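Local coordinates for protein oxalate--CoA ligase (Arabidopsis thaliana, PDB 5IE3) that is a CoA ligase of the AMP-binding (ANL) superfamily and holds adenosine monophosphate and oxalic acid in adjoining sites, at residues A259-H264 with C288-A293; L282-S287 with P307-Y312; K360-I365 with W389-D394; H405-I410 with K420-E425. All blocks are in the same frame, centred on the assembly; numbering follows the deposited sequence.

From the N terminus, contact 1 closes the chain between helix 261-273 and the loop after strand 284-287; contact 2 opens before that point and closes across helix 294-304, so the two cross. A hydrogen bond between H264 NE2 and R286 O joins them directly. Contacts 3 and 4 follow in series. Contact 3 closes a loop whose 23 residues between the segments include helix 378-384; contact 4 closes a short one between strand 404-409 and the start of helix 423-430. The hydrogen bond from Y312 OH to D394 OD2 ties contact 2 to contact 3, and the bond between G393 and I410 ties contact 3 to contact 4. Adenosine monophosphate touches all four.

Contact 1 (A259-H264 with C288-A293); sequences AVPTIH and CSASLA. With AMP (adenosine monophosphate), chain C; OXD (oxalic acid), chain D.
The hydroxyl OG of S289, on a CB that rests 3.6 Å from V260 CG1, is gripped by two groups: it donates to O6 of the oxalic acid at 2.5 Å and is hydrogen-bonded to H216 ND1. With chi1 at -56°, OG lies anti to the carbonyl carbon and beside the backbone N, which turns it to the ligand. A small hydroxyl residue suits a place squeezed between the valine and a carboxylate. Behind it the backbones meet where C288 N donates to A259 O over a long 3.3 Å, and V260 CA lends a CA-H...O contact to C288 O. V260 is the N-cap of helix 261-273, its carbonyl accepting from H264 N, and P261 follows in the first turn, where a proline fits because it has no N-H that would want an acceptor. The pyrrolidine ring pushes into the bend of loop 288-293: CG lies 3.3 Å from A290 O and 3.5 Å from S291 O, while CD meets A290 CB and CG meets L292 CD1, each at 4.3 Å. The far side of that loop runs along the adenine, with C of A290 3.4 Å from N1 of adenosine monophosphate.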
# COMPACT_ATOMS: atom_id res chain seq x y z
N ALA A 259 -6.65 3.26 3.95
CA ALA A 259 -6.64 3.77 2.59
C ALA A 259 -5.52 4.77 2.40
O ALA A 259 -4.85 5.15 3.36
CB ALA A 259 -7.99 4.41 2.24
N VAL A 260 -5.33 5.19 1.16
CA VAL A 260 -4.39 6.25 0.83
C VAL A 260 -5.15 7.59 0.83
O VAL A 260 -6.37 7.61 0.68
CB VAL A 260 -3.68 5.98 -0.53
CG1 VAL A 260 -2.93 4.65 -0.49
CG2 VAL A 260 -4.70 5.94 -1.70
N PRO A 261 -4.44 8.72 1.05
CA PRO A 261 -5.18 9.99 1.12
C PRO A 261 -6.11 10.29 -0.06
O PRO A 261 -7.17 10.84 0.18
CB PRO A 261 -4.06 11.02 1.22
CG PRO A 261 -3.01 10.31 2.04
CD PRO A 261 -3.03 8.88 1.44
N THR A 262 -5.75 9.93 -1.30
CA THR A 262 -6.66 10.24 -2.41
C THR A 262 -7.99 9.47 -2.29
O THR A 262 -9.06 10.00 -2.62
CB THR A 262 -5.99 9.96 -3.77
OG1 THR A 262 -5.42 8.65 -3.76
CG2 THR A 262 -4.85 10.97 -4.00
N ILE A 263 -7.94 8.25 -1.75
CA ILE A 263 -9.16 7.49 -1.52
C ILE A 263 -9.96 8.05 -0.33
O ILE A 263 -11.19 8.18 -0.40
CB ILE A 263 -8.84 5.97 -1.33
CG1 ILE A 263 -8.29 5.37 -2.63
CG2 ILE A 263 -10.08 5.18 -0.84
CD1 ILE A 263 -9.27 5.40 -3.81
N HIS A 264 -9.28 8.43 0.75
CA HIS A 264 -9.98 9.11 1.85
C HIS A 264 -10.69 10.37 1.33
O HIS A 264 -11.80 10.68 1.75
CB HIS A 264 -9.02 9.51 2.97
CG HIS A 264 -8.51 8.36 3.79
ND1 HIS A 264 -9.33 7.46 4.42
CD2 HIS A 264 -7.24 7.98 4.09
CE1 HIS A 264 -8.60 6.56 5.06
NE2 HIS A 264 -7.33 6.87 4.89
N CYS A 288 -2.02 5.80 4.86
CA CYS A 288 -0.62 5.47 4.57
C CYS A 288 -0.35 5.70 3.08
O CYS A 288 -1.32 5.90 2.29
CB CYS A 288 -0.30 4.00 4.96
SG CYS A 288 1.48 3.57 5.06
N SER A 289 0.93 5.67 2.72
CA SER A 289 1.49 5.66 1.33
C SER A 289 1.81 7.03 0.71
O SER A 289 2.59 7.11 -0.24
CB SER A 289 0.57 4.92 0.33
OG SER A 289 0.28 3.58 0.75
N ALA A 290 1.16 8.09 1.19
CA ALA A 290 1.42 9.47 0.75
C ALA A 290 1.01 10.36 1.90
O ALA A 290 0.22 9.93 2.76
CB ALA A 290 0.65 9.83 -0.56
N SER A 291 1.51 11.59 1.94
CA SER A 291 1.25 12.42 3.10
C SER A 291 -0.24 12.70 3.32
O SER A 291 -0.94 13.09 2.38
CB SER A 291 2.01 13.72 2.95
OG SER A 291 1.87 14.48 4.12
N LEU A 292 -0.71 12.48 4.56
CA LEU A 292 -2.05 12.88 5.01
C LEU A 292 -2.04 14.31 5.52
O LEU A 292 -1.51 14.58 6.60
CB LEU A 292 -2.55 11.97 6.16
CG LEU A 292 -4.02 12.22 6.59
CD1 LEU A 292 -5.02 11.99 5.46
CD2 LEU A 292 -4.43 11.46 7.86
N ALA A 293 -2.61 15.24 4.75
CA ALA A 293 -2.65 16.63 5.24
C ALA A 293 -3.45 16.67 6.54
O ALA A 293 -4.45 15.97 6.67
CB ALA A 293 -3.26 17.58 4.20
P AMP C . 6.28 2.76 -2.84
O1P AMP C . 7.16 1.82 -2.03
O2P AMP C . 6.82 3.12 -4.20
O3P AMP C . 4.81 2.41 -2.86
O5' AMP C . 6.36 4.18 -2.11
C5' AMP C . 7.01 4.35 -0.85
C4' AMP C . 7.22 5.83 -0.56
O4' AMP C . 5.95 6.46 -0.27
C3' AMP C . 8.04 6.15 0.67
O3' AMP C . 9.43 5.96 0.46
C2' AMP C . 7.64 7.59 0.96
O2' AMP C . 8.34 8.46 0.07
C1' AMP C . 6.16 7.58 0.56
N9 AMP C . 5.27 7.45 1.72
C8 AMP C . 4.78 6.33 2.25
N7 AMP C . 3.97 6.60 3.32
C5 AMP C . 3.94 7.96 3.43
C6 AMP C . 3.29 8.95 4.33
N6 AMP C . 2.47 8.53 5.31
N1 AMP C . 3.55 10.26 4.11
C2 AMP C . 4.36 10.68 3.10
N3 AMP C . 4.98 9.83 2.27
C4 AMP C . 4.80 8.50 2.39
C1 OXD D . 3.59 2.02 -0.08
C2 OXD D . 3.03 1.48 1.17
O3 OXD D . 4.37 1.24 -0.71
O4 OXD D . 3.68 0.48 1.58
O5 OXD D . 3.27 3.19 -0.40
O6 OXD D . 2.00 1.99 1.73

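Contact 2 (L282-S287 with P307-Y312); sequences LRFIRS and PVLEAY. With AMP (adenosine monophosphate), chain C.
S287, L309 and P307 carry the largest areas in this pairing of strands 284-287 and 308-314, which run parallel with axes 28° apart. L309 straddles R286: its N donates to I285 O at 2.8 Å, and its O accepts from S287 N at 3.1 Å, the donor standing above the carbonyl plane. The leucine branch leans across toward the neighbouring strand, so that CD1 comes 3.8 Å from F284 CB; the two side chains cross at about a right angle, an apolar fit on the face that also bears R286. P307 leads the strand in. Its O takes I285 N at 2.9 Å, while CG presses within 3.2 Å of R283 O; I285 asks only for the proline's carbonyl, so the missing N-H costs nothing in this pairing. S287 lies on the other face with I285 and V308. Its carbonyl receives A311 N, and its OG, held anti to the backbone N (chi1 -178°), donates to a water at 2.7 Å that in turn donates a hydrogen bond to E310 OE2. That carboxylate oxygen also accepts from L292 N and, at 3.1 Å, from N6 of adenosine monophosphate; A311 O takes the same amino group at 2.7 Å, so two neighbouring residues read the adenine. Helix 294-304 connects the strands and packs on I285 and V308, which makes this a beta-alpha-beta crossover whose second strand delivers E310 and A311 to the nucleotide pocket.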
# COMPACT_ATOMS: atom_id res chain seq x y z
N LEU A 282 -16.18 3.02 14.33
CA LEU A 282 -14.93 2.30 14.07
C LEU A 282 -13.91 2.50 15.20
O LEU A 282 -13.90 3.57 15.83
CB LEU A 282 -14.35 2.77 12.74
CG LEU A 282 -15.32 2.68 11.55
CD1 LEU A 282 -14.71 3.35 10.34
CD2 LEU A 282 -15.69 1.20 11.26
N ARG A 283 -13.06 1.49 15.44
CA ARG A 283 -11.93 1.64 16.35
C ARG A 283 -10.94 2.70 15.87
O ARG A 283 -10.45 3.52 16.64
CB ARG A 283 -11.18 0.31 16.53
CG ARG A 283 -11.91 -0.72 17.35
CD ARG A 283 -10.90 -1.59 18.13
NE ARG A 283 -10.08 -2.40 17.26
CZ ARG A 283 -8.75 -2.34 17.16
NH1 ARG A 283 -8.06 -1.48 17.91
NH2 ARG A 283 -8.12 -3.19 16.33
N PHE A 284 -10.66 2.69 14.58
CA PHE A 284 -9.74 3.67 14.02
C PHE A 284 -9.88 3.65 12.50
O PHE A 284 -10.44 2.73 11.92
CB PHE A 284 -8.26 3.37 14.41
CG PHE A 284 -7.72 2.09 13.82
CD1 PHE A 284 -7.03 2.09 12.61
CD2 PHE A 284 -7.93 0.88 14.47
CE1 PHE A 284 -6.55 0.93 12.06
CE2 PHE A 284 -7.45 -0.32 13.93
CZ PHE A 284 -6.76 -0.30 12.73
N ILE A 285 -9.38 4.71 11.89
CA ILE A 285 -9.26 4.81 10.44
C ILE A 285 -7.79 5.01 10.14
O ILE A 285 -7.16 5.81 10.80
CB ILE A 285 -10.10 5.99 9.89
CG1 ILE A 285 -11.60 5.64 9.99
CG2 ILE A 285 -9.68 6.31 8.42
CD1 ILE A 285 -12.53 6.87 9.74
N ARG A 286 -7.25 4.28 9.17
CA ARG A 286 -5.81 4.37 8.91
C ARG A 286 -5.49 5.04 7.57
O ARG A 286 -6.20 4.84 6.58
CB ARG A 286 -5.19 2.96 8.96
CG ARG A 286 -3.65 2.94 8.75
CD ARG A 286 -3.18 1.48 8.86
NE ARG A 286 -1.72 1.30 8.71
CZ ARG A 286 -1.11 0.92 7.58
NH1 ARG A 286 -1.79 0.70 6.42
NH2 ARG A 286 0.21 0.75 7.61
N SER A 287 -4.43 5.83 7.55
CA SER A 287 -3.94 6.41 6.27
C SER A 287 -2.46 6.04 6.10
O SER A 287 -1.74 5.98 7.08
CB SER A 287 -4.11 7.94 6.24
OG SER A 287 -3.70 8.48 4.99
N PRO A 307 -10.73 7.91 15.51
CA PRO A 307 -9.35 8.44 15.47
C PRO A 307 -8.69 8.02 14.16
O PRO A 307 -8.84 6.86 13.71
CB PRO A 307 -8.67 7.80 16.69
CG PRO A 307 -9.46 6.51 16.92
CD PRO A 307 -10.89 6.88 16.56
N VAL A 308 -7.99 8.95 13.53
CA VAL A 308 -7.33 8.69 12.25
C VAL A 308 -5.82 8.58 12.49
O VAL A 308 -5.17 9.54 12.92
CB VAL A 308 -7.62 9.79 11.21
CG1 VAL A 308 -6.68 9.65 10.00
CG2 VAL A 308 -9.12 9.76 10.76
N LEU A 309 -5.29 7.38 12.23
CA LEU A 309 -3.89 7.04 12.52
C LEU A 309 -3.11 6.92 11.24
O LEU A 309 -3.38 6.01 10.41
CB LEU A 309 -3.79 5.72 13.30
CG LEU A 309 -4.80 5.58 14.46
CD1 LEU A 309 -4.66 4.25 15.12
CD2 LEU A 309 -4.62 6.75 15.52
N GLU A 310 -2.12 7.80 11.09
CA GLU A 310 -1.28 7.80 9.89
C GLU A 310 -0.04 6.91 10.08
O GLU A 310 0.59 6.93 11.14
CB GLU A 310 -0.84 9.22 9.54
CG GLU A 310 -0.17 9.25 8.17
CD GLU A 310 0.24 10.62 7.70
OE1 GLU A 310 0.21 11.59 8.50
OE2 GLU A 310 0.61 10.72 6.50
N ALA A 311 0.28 6.15 9.04
CA ALA A 311 1.47 5.31 9.01
C ALA A 311 2.34 5.66 7.80
O ALA A 311 1.91 6.35 6.87
CB ALA A 311 1.09 3.80 8.98
N TYR A 312 3.58 5.18 7.85
CA TYR A 312 4.60 5.36 6.81
C TYR A 312 5.10 3.95 6.42
O TYR A 312 5.38 3.12 7.30
CB TYR A 312 5.72 6.24 7.37
CG TYR A 312 7.04 6.26 6.65
CD1 TYR A 312 7.15 6.62 5.30
CD2 TYR A 312 8.22 6.03 7.37
CE1 TYR A 312 8.43 6.69 4.67
CE2 TYR A 312 9.46 6.10 6.78
CZ TYR A 312 9.57 6.44 5.44
OH TYR A 312 10.84 6.49 4.90
P AMP C . 6.28 2.76 -2.84
O1P AMP C . 7.16 1.82 -2.03
O2P AMP C . 6.82 3.12 -4.20
O3P AMP C . 4.81 2.41 -2.86
O5' AMP C . 6.36 4.18 -2.11
C5' AMP C . 7.01 4.35 -0.85
C4' AMP C . 7.22 5.83 -0.56
O4' AMP C . 5.95 6.46 -0.27
C3' AMP C . 8.04 6.15 0.67
O3' AMP C . 9.43 5.96 0.46
C2' AMP C . 7.64 7.59 0.96
O2' AMP C . 8.34 8.46 0.07
C1' AMP C . 6.16 7.58 0.56
N9 AMP C . 5.27 7.45 1.72
C8 AMP C . 4.78 6.33 2.25
N7 AMP C . 3.97 6.60 3.32
C5 AMP C . 3.94 7.96 3.43
C6 AMP C . 3.29 8.95 4.33
N6 AMP C . 2.47 8.53 5.31
N1 AMP C . 3.55 10.26 4.11
C2 AMP C . 4.36 10.68 3.10
N3 AMP C . 4.98 9.83 2.27
C4 AMP C . 4.80 8.50 2.39
O HOH W 1 -1.01 8.86 4.99

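Contact 3 (K360-I365 with W389-D394); sequences KGEVCI and WFHTGD. With AMP (adenosine monophosphate), chain C.
I365 and F390 form a hydrogen-bonded pair that, with its neighbours, knits the two strands antiparallel, F390 N reaching I365 O at 2.8 Å and I365 N answering to F390 O; C364 and H391 make the next, non-hydrogen-bonded pair. V363 O accepts twice, from T392 N and from T392 OG1, the latter at 2.7 Å, while V363 N donates to D394 O. The same OG1 takes D394 N, an ST turn at the corner of the chain; threonine suits it because one hydroxyl bonds in both directions, with chi1 at 63° setting it between the backbone N and the carbonyl carbon. G393 follows, at backbone angles where a CB would jam against the T392 carbonyl, and the sheet turns there: strands 389-392 and 394-398 both pair with 361-366.

Among side-chain bonds, the carboxylate of E362 reaches across the corner on an extended chain. OE1 receives H391 ND1 at 2.9 Å, the oxygen lying near the imidazole plane but met from above the plane of its own carboxylate; OE2 accepts G393 N on its anti lone pair.

Sulfur and apolar contacts fill the rest. C364 SG stands 3.5 Å over the centre of the H391 ring, 8° off the normal, a place for a short side chain ending in a large, polarisable atom, and I365 CG1 lies 4.0 Å from F390 CB. D394 grips the ribose, OD1 taking O2' of adenosine monophosphate at 2.5 Å and OD2 taking O3'; the two oxygens of a short carboxylate match the vicinal hydroxyls, and Y312 OH also bonds OD2.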
# COMPACT_ATOMS: atom_id res chain seq x y z
N LYS A 360 17.10 17.16 10.47
CA LYS A 360 16.68 16.40 9.28
C LYS A 360 17.83 15.53 8.76
O LYS A 360 19.00 15.85 8.99
CB LYS A 360 16.22 17.35 8.18
CG LYS A 360 15.07 18.23 8.62
CD LYS A 360 14.66 19.21 7.53
CE LYS A 360 13.58 20.14 8.04
NZ LYS A 360 13.18 21.11 6.97
N GLY A 361 17.46 14.45 8.07
CA GLY A 361 18.41 13.56 7.41
C GLY A 361 17.64 12.44 6.74
O GLY A 361 16.41 12.50 6.66
N GLU A 362 18.35 11.44 6.23
CA GLU A 362 17.68 10.36 5.53
C GLU A 362 17.18 9.32 6.51
O GLU A 362 17.92 8.88 7.38
CB GLU A 362 18.59 9.69 4.49
CG GLU A 362 17.83 8.67 3.62
CD GLU A 362 18.72 8.04 2.55
OE1 GLU A 362 19.96 8.23 2.62
OE2 GLU A 362 18.18 7.35 1.66
N VAL A 363 15.91 8.96 6.39
CA VAL A 363 15.34 7.87 7.15
C VAL A 363 15.93 6.55 6.70
O VAL A 363 15.97 6.24 5.50
CB VAL A 363 13.79 7.86 7.01
CG1 VAL A 363 13.17 6.72 7.87
CG2 VAL A 363 13.24 9.22 7.43
N CYS A 364 16.45 5.79 7.67
CA CYS A 364 17.08 4.49 7.41
C CYS A 364 16.50 3.45 8.35
O CYS A 364 16.28 3.72 9.54
CB CYS A 364 18.62 4.55 7.58
SG CYS A 364 19.47 5.65 6.38
N ILE A 365 16.29 2.24 7.84
CA ILE A 365 15.62 1.22 8.65
C ILE A 365 16.40 -0.08 8.72
O ILE A 365 17.21 -0.38 7.85
CB ILE A 365 14.21 0.90 8.10
CG1 ILE A 365 14.32 0.33 6.67
CG2 ILE A 365 13.32 2.16 8.15
CD1 ILE A 365 12.90 -0.08 6.04
N TRP A 389 21.41 -1.78 7.39
CA TRP A 389 20.51 -0.63 7.31
C TRP A 389 20.14 -0.23 5.88
O TRP A 389 21.01 0.02 5.07
CB TRP A 389 21.15 0.59 7.96
CG TRP A 389 21.32 0.49 9.43
CD1 TRP A 389 22.40 -0.06 10.11
CD2 TRP A 389 20.40 0.96 10.42
NE1 TRP A 389 22.19 0.06 11.47
CE2 TRP A 389 20.98 0.69 11.68
CE3 TRP A 389 19.15 1.63 10.35
CZ2 TRP A 389 20.34 1.04 12.88
CZ3 TRP A 389 18.51 1.97 11.53
CH2 TRP A 389 19.11 1.67 12.79
N PHE A 390 18.85 -0.11 5.61
CA PHE A 390 18.36 0.30 4.30
C PHE A 390 18.05 1.81 4.26
O PHE A 390 17.37 2.35 5.15
CB PHE A 390 17.11 -0.53 3.93
CG PHE A 390 16.42 -0.06 2.68
CD1 PHE A 390 17.04 -0.18 1.43
CD2 PHE A 390 15.15 0.49 2.74
CE1 PHE A 390 16.42 0.25 0.27
CE2 PHE A 390 14.50 0.96 1.57
CZ PHE A 390 15.15 0.84 0.33
N HIS A 391 18.55 2.48 3.22
CA HIS A 391 18.34 3.91 3.00
C HIS A 391 17.04 4.13 2.21
O HIS A 391 16.94 3.73 1.05
CB HIS A 391 19.54 4.50 2.26
CG HIS A 391 20.76 4.61 3.12
ND1 HIS A 391 21.35 5.81 3.42
CD2 HIS A 391 21.45 3.66 3.80
CE1 HIS A 391 22.37 5.60 4.25
NE2 HIS A 391 22.45 4.31 4.48
N THR A 392 16.04 4.74 2.85
CA THR A 392 14.70 4.85 2.24
C THR A 392 14.60 5.85 1.09
O THR A 392 13.66 5.78 0.31
CB THR A 392 13.62 5.29 3.25
OG1 THR A 392 13.93 6.61 3.73
CG2 THR A 392 13.55 4.30 4.42
N GLY A 393 15.51 6.82 1.05
CA GLY A 393 15.42 7.90 0.09
C GLY A 393 14.50 9.02 0.57
O GLY A 393 14.25 9.97 -0.16
N ASP A 394 13.96 8.89 1.79
CA ASP A 394 13.10 9.92 2.38
C ASP A 394 13.87 10.75 3.40
O ASP A 394 14.64 10.21 4.19
CB ASP A 394 11.88 9.30 3.08
CG ASP A 394 10.97 8.57 2.11
OD1 ASP A 394 10.58 9.17 1.05
OD2 ASP A 394 10.69 7.37 2.37
P AMP C . 6.28 2.76 -2.84
O1P AMP C . 7.16 1.82 -2.03
O2P AMP C . 6.82 3.12 -4.20
O3P AMP C . 4.81 2.41 -2.86
O5' AMP C . 6.36 4.18 -2.11
C5' AMP C . 7.01 4.35 -0.85
C4' AMP C . 7.22 5.83 -0.56
O4' AMP C . 5.95 6.46 -0.27
C3' AMP C . 8.04 6.15 0.67
O3' AMP C . 9.43 5.96 0.46
C2' AMP C . 7.64 7.59 0.96
O2' AMP C . 8.34 8.46 0.07
C1' AMP C . 6.16 7.58 0.56
N9 AMP C . 5.27 7.45 1.72
C8 AMP C . 4.78 6.33 2.25
N7 AMP C . 3.97 6.60 3.32
C5 AMP C . 3.94 7.96 3.43
C6 AMP C . 3.29 8.95 4.33
N6 AMP C . 2.47 8.53 5.31
N1 AMP C . 3.55 10.26 4.11
C2 AMP C . 4.36 10.68 3.10
N3 AMP C . 4.98 9.83 2.27
C4 AMP C . 4.80 8.50 2.39

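Contact 4 (H405-I410 with K420-E425). With AMP (adenosine monophosphate), chain C.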
# COMPACT_ATOMS: atom_id res chain seq x y z
N HIS A 405 8.57 12.89 11.43
CA HIS A 405 7.95 13.85 10.54
C HIS A 405 8.68 13.78 9.20
O HIS A 405 9.91 13.96 9.15
CB HIS A 405 8.01 15.28 11.12
CG HIS A 405 7.39 15.42 12.48
ND1 HIS A 405 6.24 16.15 12.71
CD2 HIS A 405 7.77 14.92 13.68
CE1 HIS A 405 5.93 16.09 13.99
NE2 HIS A 405 6.85 15.36 14.61
N LEU A 406 7.94 13.51 8.13
CA LEU A 406 8.54 13.41 6.81
C LEU A 406 8.58 14.77 6.13
O LEU A 406 7.62 15.55 6.19
CB LEU A 406 7.77 12.42 5.95
CG LEU A 406 7.86 10.98 6.48
CD1 LEU A 406 6.88 10.09 5.71
CD2 LEU A 406 9.28 10.45 6.39
N VAL A 407 9.69 15.04 5.46
CA VAL A 407 9.92 16.30 4.77
C VAL A 407 9.72 16.06 3.27
O VAL A 407 9.14 16.88 2.55
CB VAL A 407 11.34 16.87 5.07
CG1 VAL A 407 11.62 18.10 4.24
CG2 VAL A 407 11.49 17.18 6.56
N GLY A 408 10.17 14.89 2.81
CA GLY A 408 9.85 14.48 1.44
C GLY A 408 10.94 13.60 0.84
O GLY A 408 11.97 13.39 1.46
N ARG A 409 10.69 13.07 -0.37
CA ARG A 409 11.72 12.32 -1.09
C ARG A 409 12.89 13.25 -1.39
O ARG A 409 12.66 14.39 -1.78
CB ARG A 409 11.17 11.72 -2.38
CG ARG A 409 10.03 10.71 -2.14
CD ARG A 409 9.49 10.14 -3.45
NE ARG A 409 8.40 9.17 -3.26
CZ ARG A 409 7.12 9.52 -3.09
NH1 ARG A 409 6.77 10.80 -3.06
NH2 ARG A 409 6.19 8.57 -2.93
N ILE A 410 14.11 12.76 -1.20
CA ILE A 410 15.31 13.53 -1.49
C ILE A 410 15.20 14.27 -2.83
O ILE A 410 15.41 15.49 -2.91
CB ILE A 410 16.56 12.63 -1.51
CG1 ILE A 410 16.85 12.12 -0.09
CG2 ILE A 410 17.76 13.40 -2.09
CD1 ILE A 410 17.90 10.95 -0.01
N LYS A 420 15.72 24.65 0.69
CA LYS A 420 14.95 23.51 0.27
C LYS A 420 13.51 23.62 0.76
O LYS A 420 13.24 23.79 1.95
CB LYS A 420 15.57 22.20 0.77
CG LYS A 420 16.92 21.87 0.11
CD LYS A 420 17.33 20.45 0.46
CE LYS A 420 18.67 20.07 -0.14
NZ LYS A 420 19.81 20.47 0.72
N ILE A 421 12.60 23.59 -0.20
CA ILE A 421 11.18 23.65 0.06
C ILE A 421 10.62 22.24 0.07
O ILE A 421 11.01 21.41 -0.76
CB ILE A 421 10.47 24.46 -1.00
CG1 ILE A 421 11.13 25.84 -1.13
CG2 ILE A 421 8.95 24.54 -0.71
CD1 ILE A 421 10.64 26.65 -2.35
N SER A 422 9.76 21.97 1.04
CA SER A 422 9.04 20.69 1.12
C SER A 422 7.68 20.76 0.42
O SER A 422 6.77 21.46 0.88
CB SER A 422 8.84 20.29 2.58
OG SER A 422 7.89 19.23 2.69
N PRO A 423 7.54 20.04 -0.70
CA PRO A 423 6.24 19.95 -1.38
C PRO A 423 5.13 19.36 -0.47
O PRO A 423 3.98 19.76 -0.60
CB PRO A 423 6.52 19.03 -2.58
CG PRO A 423 7.98 19.19 -2.84
CD PRO A 423 8.61 19.38 -1.48
N ILE A 424 5.48 18.44 0.43
CA ILE A 424 4.51 17.92 1.41
C ILE A 424 3.84 19.07 2.20
O ILE A 424 2.58 19.16 2.31
CB ILE A 424 5.21 16.91 2.39
CG1 ILE A 424 5.43 15.56 1.69
CG2 ILE A 424 4.40 16.69 3.69
CD1 ILE A 424 6.12 14.50 2.55
N GLU A 425 4.69 19.96 2.71
CA GLU A 425 4.24 21.10 3.53
C GLU A 425 3.26 22.00 2.75
O GLU A 425 2.17 22.43 3.25
CB GLU A 425 5.45 21.93 4.02
CG GLU A 425 5.01 23.13 4.85
CD GLU A 425 6.17 24.02 5.37
OE1 GLU A 425 7.31 23.88 4.91
OE2 GLU A 425 5.91 24.84 6.27
P AMP C . 6.28 2.76 -2.84
O1P AMP C . 7.16 1.82 -2.03
O2P AMP C . 6.82 3.12 -4.20
O3P AMP C . 4.81 2.41 -2.86
O5' AMP C . 6.36 4.18 -2.11
C5' AMP C . 7.01 4.35 -0.85
C4' AMP C . 7.22 5.83 -0.56
O4' AMP C . 5.95 6.46 -0.27
C3' AMP C . 8.04 6.15 0.67
O3' AMP C . 9.43 5.96 0.46
C2' AMP C . 7.64 7.59 0.96
O2' AMP C . 8.34 8.46 0.07
C1' AMP C . 6.16 7.58 0.56
N9 AMP C . 5.27 7.45 1.72
C8 AMP C . 4.78 6.33 2.25
N7 AMP C . 3.97 6.60 3.32
C5 AMP C . 3.94 7.96 3.43
C6 AMP C . 3.29 8.95 4.33
N6 AMP C . 2.47 8.53 5.31
N1 AMP C . 3.55 10.26 4.11
C2 AMP C . 4.36 10.68 3.10
N3 AMP C . 4.98 9.83 2.27
C4 AMP C . 4.80 8.50 2.39
O HOH W 2 7.81 16.85 0.00
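The N-cap of helix 423-430 is where S422 meets V407 of strand 404-409. S422 OG donates to V407 O at 2.7 Å, in the carbonyl plane on a lone pair, and accepts from E425 N at 3.3 Å, so a serine suits the place by serving strand and helix at once. With OG anti to the backbone N (chi1 167°), the hydroxyl stands where it reaches both partners. A water gives V407 O a second donor at 2.9 Å and itself accepts from I424 N. V407 and G408 both face I395, a classic beta bulge, which probably helps turn the V407 carbonyl to the helix; G408, at phi 150°, suits backbone angles where a CB would strike the carbonyl oxygen of V407. Extended at its end (chi2 180°), I424 is long enough to reach across the strand backbone, CD1 packing 3.9 Å from G408 CA and 4.3 Å from L406 CB. As in other ANL enzymes, the chain here probably passes from the large N-terminal domain to the small C-terminal one. On the ligand side L406 CD1 reaches 3.7 Å from C2 of adenosine monophosphate, and the R409 guanidinium lays one face over O2', while its NH1 is salt-bridged to E412.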